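Side-chain contacts in thiol transferase (Phanerochaete chrysosporium, PDB 4F0B), which binds oxidized glutathione disulfide and, as a Ure2p-class glutathione transferase, probably catalyses thiol-transfer reactions that use glutathione: residues G185-A190 with A205-I210; I189-R192 with D196-E199; L116-F121 with Y171-Y176. All blocks are in the same frame, centred on the assembly; numbering follows the deposited sequence.

Contact 1 (G185-A190 with A205-I210). With GDS (oxidized glutathione disulfide), chain C.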
# COMPACT_ATOMS: atom_id res chain seq x y z
N GLY A 185 -12.28 6.27 -4.74
CA GLY A 185 -12.58 7.05 -3.54
C GLY A 185 -11.77 8.34 -3.45
O GLY A 185 -12.30 9.37 -2.97
N TRP A 186 -10.50 8.27 -3.88
CA TRP A 186 -9.64 9.44 -3.96
C TRP A 186 -9.89 10.29 -5.21
O TRP A 186 -9.93 11.53 -5.15
CB TRP A 186 -8.17 9.02 -3.87
CG TRP A 186 -7.78 8.66 -2.47
CD1 TRP A 186 -7.73 7.40 -1.93
CD2 TRP A 186 -7.39 9.57 -1.46
NE1 TRP A 186 -7.35 7.48 -0.59
CE2 TRP A 186 -7.13 8.80 -0.28
CE3 TRP A 186 -7.25 10.97 -1.42
CZ2 TRP A 186 -6.70 9.40 0.91
CZ3 TRP A 186 -6.83 11.57 -0.22
CH2 TRP A 186 -6.56 10.77 0.93
N ALA A 187 -10.04 9.63 -6.36
CA ALA A 187 -10.17 10.39 -7.62
C ALA A 187 -11.42 11.26 -7.62
O ALA A 187 -11.36 12.36 -8.20
CB ALA A 187 -10.16 9.43 -8.80
N ARG A 188 -12.52 10.82 -7.00
CA ARG A 188 -13.73 11.62 -7.04
C ARG A 188 -13.61 12.94 -6.27
O ARG A 188 -14.41 13.84 -6.49
CB ARG A 188 -14.94 10.79 -6.56
CG ARG A 188 -14.96 10.55 -5.05
CD ARG A 188 -16.08 9.58 -4.69
NE ARG A 188 -17.41 10.12 -5.01
CZ ARG A 188 -18.15 10.81 -4.14
NH1 ARG A 188 -17.72 11.01 -2.89
NH2 ARG A 188 -19.35 11.28 -4.50
N ILE A 189 -12.61 13.05 -5.39
CA ILE A 189 -12.34 14.31 -4.72
C ILE A 189 -11.07 15.00 -5.21
O ILE A 189 -10.70 16.04 -4.64
CB ILE A 189 -12.31 14.18 -3.17
CG1 ILE A 189 -11.10 13.35 -2.72
CG2 ILE A 189 -13.70 13.65 -2.67
CD1 ILE A 189 -10.77 13.42 -1.19
N ALA A 190 -10.45 14.49 -6.27
CA ALA A 190 -9.32 15.19 -6.87
C ALA A 190 -9.59 16.68 -7.20
O ALA A 190 -8.68 17.49 -6.99
CB ALA A 190 -8.80 14.42 -8.12
N ALA A 205 -13.35 10.64 -17.31
CA ALA A 205 -14.45 9.81 -17.84
C ALA A 205 -14.65 8.55 -17.00
O ALA A 205 -15.77 8.03 -16.89
CB ALA A 205 -14.19 9.45 -19.32
N TRP A 206 -13.56 8.05 -16.44
CA TRP A 206 -13.60 6.87 -15.57
C TRP A 206 -14.29 7.19 -14.23
O TRP A 206 -15.17 6.43 -13.79
CB TRP A 206 -12.17 6.33 -15.44
CG TRP A 206 -11.88 5.35 -14.35
CD1 TRP A 206 -11.94 3.98 -14.40
CD2 TRP A 206 -11.33 5.68 -13.08
NE1 TRP A 206 -11.48 3.45 -13.22
CE2 TRP A 206 -11.12 4.47 -12.39
CE3 TRP A 206 -11.00 6.88 -12.47
CZ2 TRP A 206 -10.61 4.43 -11.06
CZ3 TRP A 206 -10.51 6.86 -11.16
CH2 TRP A 206 -10.31 5.64 -10.47
N VAL A 207 -13.99 8.34 -13.63
CA VAL A 207 -14.70 8.78 -12.44
C VAL A 207 -16.19 8.90 -12.74
O VAL A 207 -17.02 8.43 -11.96
CB VAL A 207 -14.15 10.14 -11.92
CG1 VAL A 207 -15.11 10.75 -10.86
CG2 VAL A 207 -12.72 9.97 -11.35
N GLU A 208 -16.54 9.51 -13.87
CA GLU A 208 -17.94 9.71 -14.20
C GLU A 208 -18.69 8.39 -14.38
O GLU A 208 -19.84 8.24 -13.87
CB GLU A 208 -18.03 10.58 -15.44
CG GLU A 208 -17.62 12.01 -15.14
CD GLU A 208 -17.51 12.91 -16.36
OE1 GLU A 208 -17.57 12.40 -17.50
OE2 GLU A 208 -17.34 14.14 -16.17
N ARG A 209 -18.08 7.41 -15.06
CA ARG A 209 -18.81 6.16 -15.28
C ARG A 209 -18.98 5.35 -14.00
O ARG A 209 -19.95 4.57 -13.88
CB ARG A 209 -18.24 5.32 -16.44
CG ARG A 209 -16.91 4.64 -16.20
CD ARG A 209 -16.46 3.76 -17.41
NE ARG A 209 -16.28 4.60 -18.60
CZ ARG A 209 -15.13 5.18 -18.96
NH1 ARG A 209 -15.10 5.97 -20.03
NH2 ARG A 209 -13.99 4.95 -18.30
N ILE A 210 -18.07 5.51 -13.05
CA ILE A 210 -18.17 4.81 -11.77
C ILE A 210 -19.17 5.54 -10.87
O ILE A 210 -20.01 4.90 -10.20
CB ILE A 210 -16.80 4.66 -11.11
CG1 ILE A 210 -15.92 3.71 -11.96
CG2 ILE A 210 -16.94 4.08 -9.69
CD1 ILE A 210 -14.46 3.71 -11.60
N1 GDS C . -3.67 3.22 4.79
CA1 GDS C . -4.98 3.34 5.49
C1 GDS C . -6.05 2.62 4.63
OE1 GDS C . -5.87 2.56 3.39
OE2 GDS C . -7.03 2.14 5.22
CB1 GDS C . -5.36 4.82 5.62
CG1 GDS C . -6.65 5.03 6.43
CD1 GDS C . -6.79 6.50 6.79
O1 GDS C . -6.02 7.39 6.44
N2 GDS C . -7.85 6.78 7.63
CA2 GDS C . -8.16 8.14 8.08
C2 GDS C . -8.31 8.15 9.58
O2 GDS C . -8.92 7.23 10.19
CB2 GDS C . -9.47 8.67 7.49
SG2 GDS C . -9.57 8.64 5.70
N3 GDS C . -7.76 9.22 10.19
CA3 GDS C . -7.87 9.36 11.64
C3 GDS C . -6.57 9.64 12.30
OE3 GDS C . -6.60 9.72 13.54
OE4 GDS C . -5.54 9.75 11.59
N4 GDS C . -4.82 9.07 4.43
CA4 GDS C . -3.61 8.73 3.70
C4 GDS C . -3.70 7.36 2.94
OE5 GDS C . -4.81 6.89 2.62
OE6 GDS C . -2.60 6.82 2.70
C5 GDS C . -5.17 10.35 4.56
O5 GDS C . -4.49 11.29 4.07
CA5 GDS C . -6.44 10.64 5.35
N5 GDS C . -6.24 11.87 6.17
CB5 GDS C . -7.57 10.79 4.32
SG5 GDS C . -9.17 10.88 5.12
CA6 GDS C . -4.18 12.33 9.82
C6 GDS C . -3.05 13.20 9.24
OE7 GDS C . -2.59 12.89 8.11
OE8 GDS C . -2.61 14.12 9.97
N6 GDS C . -3.91 12.14 11.24
CB6 GDS C . -5.56 13.04 9.63
CG6 GDS C . -6.08 13.19 8.17
CD6 GDS C . -6.32 11.85 7.54
O6 GDS C . -6.54 10.81 8.14

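Contact 2 (I189-R192 with D196-E199)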
# COMPACT_ATOMS: atom_id res chain seq x y z
N ILE A 189 -12.61 13.05 -5.39
CA ILE A 189 -12.34 14.31 -4.72
C ILE A 189 -11.07 15.00 -5.21
O ILE A 189 -10.70 16.04 -4.64
CB ILE A 189 -12.31 14.18 -3.17
CG1 ILE A 189 -11.10 13.35 -2.72
CG2 ILE A 189 -13.70 13.65 -2.67
CD1 ILE A 189 -10.77 13.42 -1.19
N ALA A 190 -10.45 14.49 -6.27
CA ALA A 190 -9.32 15.19 -6.87
C ALA A 190 -9.59 16.68 -7.20
O ALA A 190 -8.68 17.49 -6.99
CB ALA A 190 -8.80 14.42 -8.12
N PRO A 191 -10.79 17.05 -7.72
CA PRO A 191 -11.03 18.48 -8.01
C PRO A 191 -10.93 19.33 -6.76
O PRO A 191 -10.34 20.42 -6.77
CB PRO A 191 -12.44 18.48 -8.61
CG PRO A 191 -12.54 17.12 -9.31
CD PRO A 191 -11.85 16.19 -8.28
N ARG A 192 -11.45 18.79 -5.65
CA ARG A 192 -11.34 19.45 -4.37
C ARG A 192 -9.89 19.59 -3.94
O ARG A 192 -9.49 20.64 -3.45
CB ARG A 192 -12.11 18.68 -3.31
CG ARG A 192 -12.10 19.41 -2.08
CD ARG A 192 -12.79 18.68 -0.98
NE ARG A 192 -12.72 19.56 0.16
CZ ARG A 192 -13.01 19.21 1.40
NH1 ARG A 192 -13.40 17.96 1.67
NH2 ARG A 192 -12.89 20.10 2.35
N ASP A 196 -7.14 19.65 -11.86
CA ASP A 196 -8.11 19.90 -12.90
C ASP A 196 -8.22 18.61 -13.70
O ASP A 196 -7.30 18.26 -14.45
CB ASP A 196 -7.59 21.02 -13.81
CG ASP A 196 -8.59 21.40 -14.88
OD1 ASP A 196 -9.59 20.68 -15.07
OD2 ASP A 196 -8.36 22.44 -15.54
N LEU A 197 -9.34 17.90 -13.54
CA LEU A 197 -9.47 16.62 -14.22
C LEU A 197 -9.62 16.74 -15.73
O LEU A 197 -9.48 15.75 -16.44
CB LEU A 197 -10.62 15.76 -13.64
CG LEU A 197 -10.28 15.16 -12.28
CD1 LEU A 197 -11.48 14.35 -11.76
CD2 LEU A 197 -9.04 14.28 -12.34
N ASP A 198 -9.86 17.95 -16.23
CA ASP A 198 -9.77 18.13 -17.67
C ASP A 198 -8.35 17.86 -18.21
O ASP A 198 -8.18 17.58 -19.40
CB ASP A 198 -10.27 19.52 -18.12
CG ASP A 198 -11.77 19.65 -18.07
OD1 ASP A 198 -12.47 18.62 -17.98
OD2 ASP A 198 -12.27 20.79 -18.15
N GLU A 199 -7.33 17.94 -17.35
CA GLU A 199 -5.96 17.63 -17.75
C GLU A 199 -5.72 16.13 -17.75
O GLU A 199 -4.70 15.66 -18.22
CB GLU A 199 -4.95 18.34 -16.84
CG GLU A 199 -4.99 19.85 -16.96
CD GLU A 199 -4.08 20.56 -15.95
OE1 GLU A 199 -3.40 19.88 -15.15
OE2 GLU A 199 -4.07 21.81 -15.97

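Contact 3 (L116-F121 with Y171-Y176)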
# COMPACT_ATOMS: atom_id res chain seq x y z
N LEU A 116 -3.08 -6.77 -7.52
CA LEU A 116 -2.26 -6.37 -6.36
C LEU A 116 -1.34 -5.20 -6.70
O LEU A 116 -1.20 -4.27 -5.92
CB LEU A 116 -1.39 -7.53 -5.86
CG LEU A 116 -2.11 -8.70 -5.21
CD1 LEU A 116 -1.09 -9.74 -4.79
CD2 LEU A 116 -2.91 -8.22 -3.98
N GLN A 117 -0.72 -5.23 -7.87
CA GLN A 117 0.19 -4.14 -8.23
C GLN A 117 -0.54 -2.81 -8.26
O GLN A 117 -0.03 -1.80 -7.72
CB GLN A 117 0.83 -4.43 -9.59
CG GLN A 117 1.74 -5.67 -9.58
CD GLN A 117 2.23 -5.97 -10.96
OE1 GLN A 117 2.79 -5.10 -11.64
NE2 GLN A 117 2.02 -7.22 -11.43
N TRP A 118 -1.72 -2.76 -8.89
CA TRP A 118 -2.46 -1.49 -8.94
C TRP A 118 -3.05 -1.07 -7.60
O TRP A 118 -3.07 0.12 -7.29
CB TRP A 118 -3.47 -1.48 -10.11
CG TRP A 118 -2.75 -1.38 -11.42
CD1 TRP A 118 -2.41 -2.41 -12.24
CD2 TRP A 118 -2.22 -0.18 -12.03
NE1 TRP A 118 -1.72 -1.93 -13.35
CE2 TRP A 118 -1.57 -0.57 -13.22
CE3 TRP A 118 -2.24 1.16 -11.69
CZ2 TRP A 118 -0.95 0.36 -14.07
CZ3 TRP A 118 -1.61 2.08 -12.53
CH2 TRP A 118 -0.99 1.66 -13.70
N LEU A 119 -3.44 -2.04 -6.77
CA LEU A 119 -3.87 -1.71 -5.42
C LEU A 119 -2.72 -1.13 -4.61
O LEU A 119 -2.88 -0.09 -3.94
CB LEU A 119 -4.45 -2.93 -4.70
CG LEU A 119 -5.84 -3.35 -5.17
CD1 LEU A 119 -6.16 -4.72 -4.57
CD2 LEU A 119 -6.91 -2.36 -4.70
N PHE A 120 -1.56 -1.78 -4.67
CA PHE A 120 -0.39 -1.26 -3.95
C PHE A 120 0.08 0.09 -4.52
O PHE A 120 0.52 0.96 -3.73
CB PHE A 120 0.75 -2.29 -3.91
CG PHE A 120 0.59 -3.31 -2.82
CD1 PHE A 120 0.79 -2.96 -1.50
CD2 PHE A 120 0.23 -4.65 -3.12
CE1 PHE A 120 0.64 -3.90 -0.49
CE2 PHE A 120 0.09 -5.61 -2.11
CZ PHE A 120 0.30 -5.24 -0.78
N PHE A 121 -0.02 0.29 -5.83
CA PHE A 121 0.30 1.59 -6.40
C PHE A 121 -0.59 2.67 -5.76
O PHE A 121 -0.10 3.75 -5.41
CB PHE A 121 0.12 1.52 -7.93
CG PHE A 121 0.08 2.89 -8.59
CD1 PHE A 121 1.26 3.62 -8.80
CD2 PHE A 121 -1.12 3.43 -9.00
CE1 PHE A 121 1.22 4.90 -9.42
CE2 PHE A 121 -1.18 4.70 -9.63
CZ PHE A 121 -0.02 5.44 -9.83
N TYR A 171 -11.67 0.70 -17.70
CA TYR A 171 -11.32 0.37 -16.30
C TYR A 171 -9.88 -0.09 -16.27
O TYR A 171 -9.31 -0.53 -17.31
CB TYR A 171 -12.27 -0.70 -15.71
CG TYR A 171 -13.70 -0.26 -15.77
CD1 TYR A 171 -14.20 0.66 -14.84
CD2 TYR A 171 -14.55 -0.70 -16.80
CE1 TYR A 171 -15.50 1.11 -14.92
CE2 TYR A 171 -15.86 -0.26 -16.88
CZ TYR A 171 -16.32 0.66 -15.95
OH TYR A 171 -17.63 1.10 -16.07
N ILE A 172 -9.27 0.00 -15.09
CA ILE A 172 -7.83 -0.19 -14.99
C ILE A 172 -7.37 -1.55 -15.50
O ILE A 172 -6.39 -1.64 -16.26
CB ILE A 172 -7.37 0.02 -13.53
CG1 ILE A 172 -7.67 1.46 -13.10
CG2 ILE A 172 -5.87 -0.32 -13.37
CD1 ILE A 172 -7.50 1.64 -11.59
N LEU A 173 -8.10 -2.60 -15.11
CA LEU A 173 -7.77 -3.95 -15.52
C LEU A 173 -8.85 -4.52 -16.43
O LEU A 173 -9.17 -5.69 -16.35
CB LEU A 173 -7.51 -4.87 -14.30
CG LEU A 173 -6.33 -4.33 -13.46
CD1 LEU A 173 -6.25 -5.22 -12.22
CD2 LEU A 173 -5.03 -4.36 -14.22
N GLY A 174 -9.40 -3.66 -17.30
CA GLY A 174 -10.35 -4.16 -18.31
C GLY A 174 -11.77 -4.07 -17.81
O GLY A 174 -12.56 -3.21 -18.24
N THR A 175 -12.13 -4.99 -16.91
CA THR A 175 -13.43 -4.95 -16.24
C THR A 175 -13.33 -4.23 -14.91
O THR A 175 -12.29 -4.28 -14.21
CB THR A 175 -13.96 -6.38 -16.00
OG1 THR A 175 -12.95 -7.14 -15.31
CG2 THR A 175 -14.26 -7.06 -17.34
N TYR A 176 -14.41 -3.56 -14.55
CA TYR A 176 -14.52 -2.84 -13.27
C TYR A 176 -14.32 -3.77 -12.09
O TYR A 176 -14.90 -4.84 -12.01
CB TYR A 176 -15.90 -2.22 -13.20
CG TYR A 176 -16.31 -1.61 -11.87
CD1 TYR A 176 -15.81 -0.37 -11.47
CD2 TYR A 176 -17.22 -2.26 -11.05
CE1 TYR A 176 -16.22 0.21 -10.27
CE2 TYR A 176 -17.63 -1.67 -9.85
CZ TYR A 176 -17.15 -0.45 -9.49
OH TYR A 176 -17.57 0.11 -8.32

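Contact 1 (G185-A190 with A205-I210)
Ala187 meets Trp206 and Val207 where helix 178-187 packs against helix 201-211, two elements of the all-helical C-terminal domain of the glutathione transferase fold. The tight part is small. Ala187 CB enters in the plane of the Trp206 indole, at its rim, and stops 3.5 Å from CZ3; from the neighbouring position on the helix, Val207 CG2 comes within 3.7 Å of the same Ala187 CB. One methyl is thus shared between an aromatic edge and a valine branch. Trp206 reaches it because CG stands anti to the backbone N (chi1 165°), which swings the ring out from its own helix toward Ala187, while NE1 is hydrogen-bonded to Asp180. Ile210 CD1, from the same helix, lies over one face of the indole, toward its rim.

Packing thins toward the partly exposed side. There Val207 CG1 lies 4.2 Å from Arg188 CA, and the arginine side chain leads away from helix 201-211 to a salt bridge with Glu211 and a cation-pi contact with Trp20. Arg188 itself lies within a type I beta turn that runs from Ala187 to Ala190.

Trp186 points to the glutathione pocket instead, its NE1 hydrogen-bonded to Asn18 OD1. The smaller side chain of an alanine here would probably leave the disulfide without its indole wall and Asn18 OD1 without that N-H partner. The ligand carbon CB5 sits obliquely to the ring, 3.5 Å from Trp186 CH2.

Contact 2 (I189-R192 with D196-E199)
Ala190 and Pro191 close over Leu197 in a short helix-loop connection of the C-terminal domain of the glutathione transferase fold, in which helix 190-193 is followed by a short loop and a 3-10 segment, 197-199, before helix 201-211. Ile189 comes first, at the N-cap position of the short helix; its side chain turns to Gln130 and Asn134 of helix 109-139, and its carbonyl O takes a hydrogen bond from Thr193 OG1. Next, the methyl of Ala190 faces the loop, and its CB lies 4.2 Å from Leu197 CD2, a loose apolar touch on the buried side.

Pro191 makes the closer approach. Its ring edge, CG and CD, lies against the other leucine methyl, with Pro191 CG 3.8 Å from Leu197 CD1, and the two side chains run obliquely to each other. The fork of the leucine thus serves two neighbouring residues, CD2 touching Ala190 and CD1 touching Pro191. Its CG lies beside the backbone N and anti to the carbonyl carbon (chi1 -73°), which brings CG up to the helix, with the two methyls spreading to either side; Val203 and Lys204 of helix 201-211 also touch it. Arg192 then heads off to Leu138 and Tyr139.

On the loop side the backbone is held by an Asx turn: Asp198 N donates to Asp196 OD1 over 3.0 Å, reaching that oxygen from above the carboxylate plane.

Contact 3 (L116-F121 with Y171-Y176)
Against the indole of Trp118 lie two aliphatic side chains, Ile172 and Leu173, tying the loop between helices 145-166 and 178-187 to the long helix 109-139 in the C-terminal domain of the glutathione transferase fold. Tyr171 opens the loop on the far side, its ring turned to helix 201-211. Over the centre of one face of that ring sits Tyr176 CB, so the two ends of the segment fold back on each other.

Ile172 carries the main contact. Its CG2 methyl stands over one face of the Trp118 indole, 4.0 Å from the centroid of the five-membered ring and 18° off the ring normal, a CH-pi contact. The nearest ring atom is Trp118 CG, 3.8 Å from Ile172 CG2, with CD2 almost as close. The branch gets there because CG2 is anti to the backbone N, while CG1 takes the place beside it (chi1 -62°). The backbone is fixed as well: Ile172 N donates to Asp180 OD1 and Ile172 O accepts from Arg165 NH2, while Leu173 O accepts from Arg103 NH2.

Leu173 follows with a single methyl. CD2 approaches the same ring obliquely, 3.8 Å from Trp118 CD1, at the pyrrole side of the indole. Ile172 and Leu173 are the two central residues of a type I beta turn from Tyr171 to Gly174, closed by Gly174 N to Tyr171 O at 3.1 Å. At Gly174 the backbone angles would jam a CB against the carbonyl O of Leu173, so glycine suits this position.

Trp118 also meets Phe82 of the second subunit edge-to-face, while Arg165 of helix 145-166 touches Trp118 and Leu173, and Ile183 of helix 178-187 packs on Ile172.

How the contacts relate
From the N terminus, contact 3 comes first: helix 109-139 is met again some fifty residues later by the loop 171-176, closing a long, mostly helical excursion that includes helix 145-166. Contact 1 opens only after that loop has ended, bringing helix 201-211 back to the end of helix 178-187. Contact 2 sets out from the same stretch, sharing Ile189 and Ala190, and closes a much shorter loop within the span of contact 1. Contacts 2 and 3 do not touch, but contact 1 reaches both: Leu197 lies near Ala187, and Tyr171 and Tyr176 pack on helix 201-211. Together they bind the helices of the C-terminal domain.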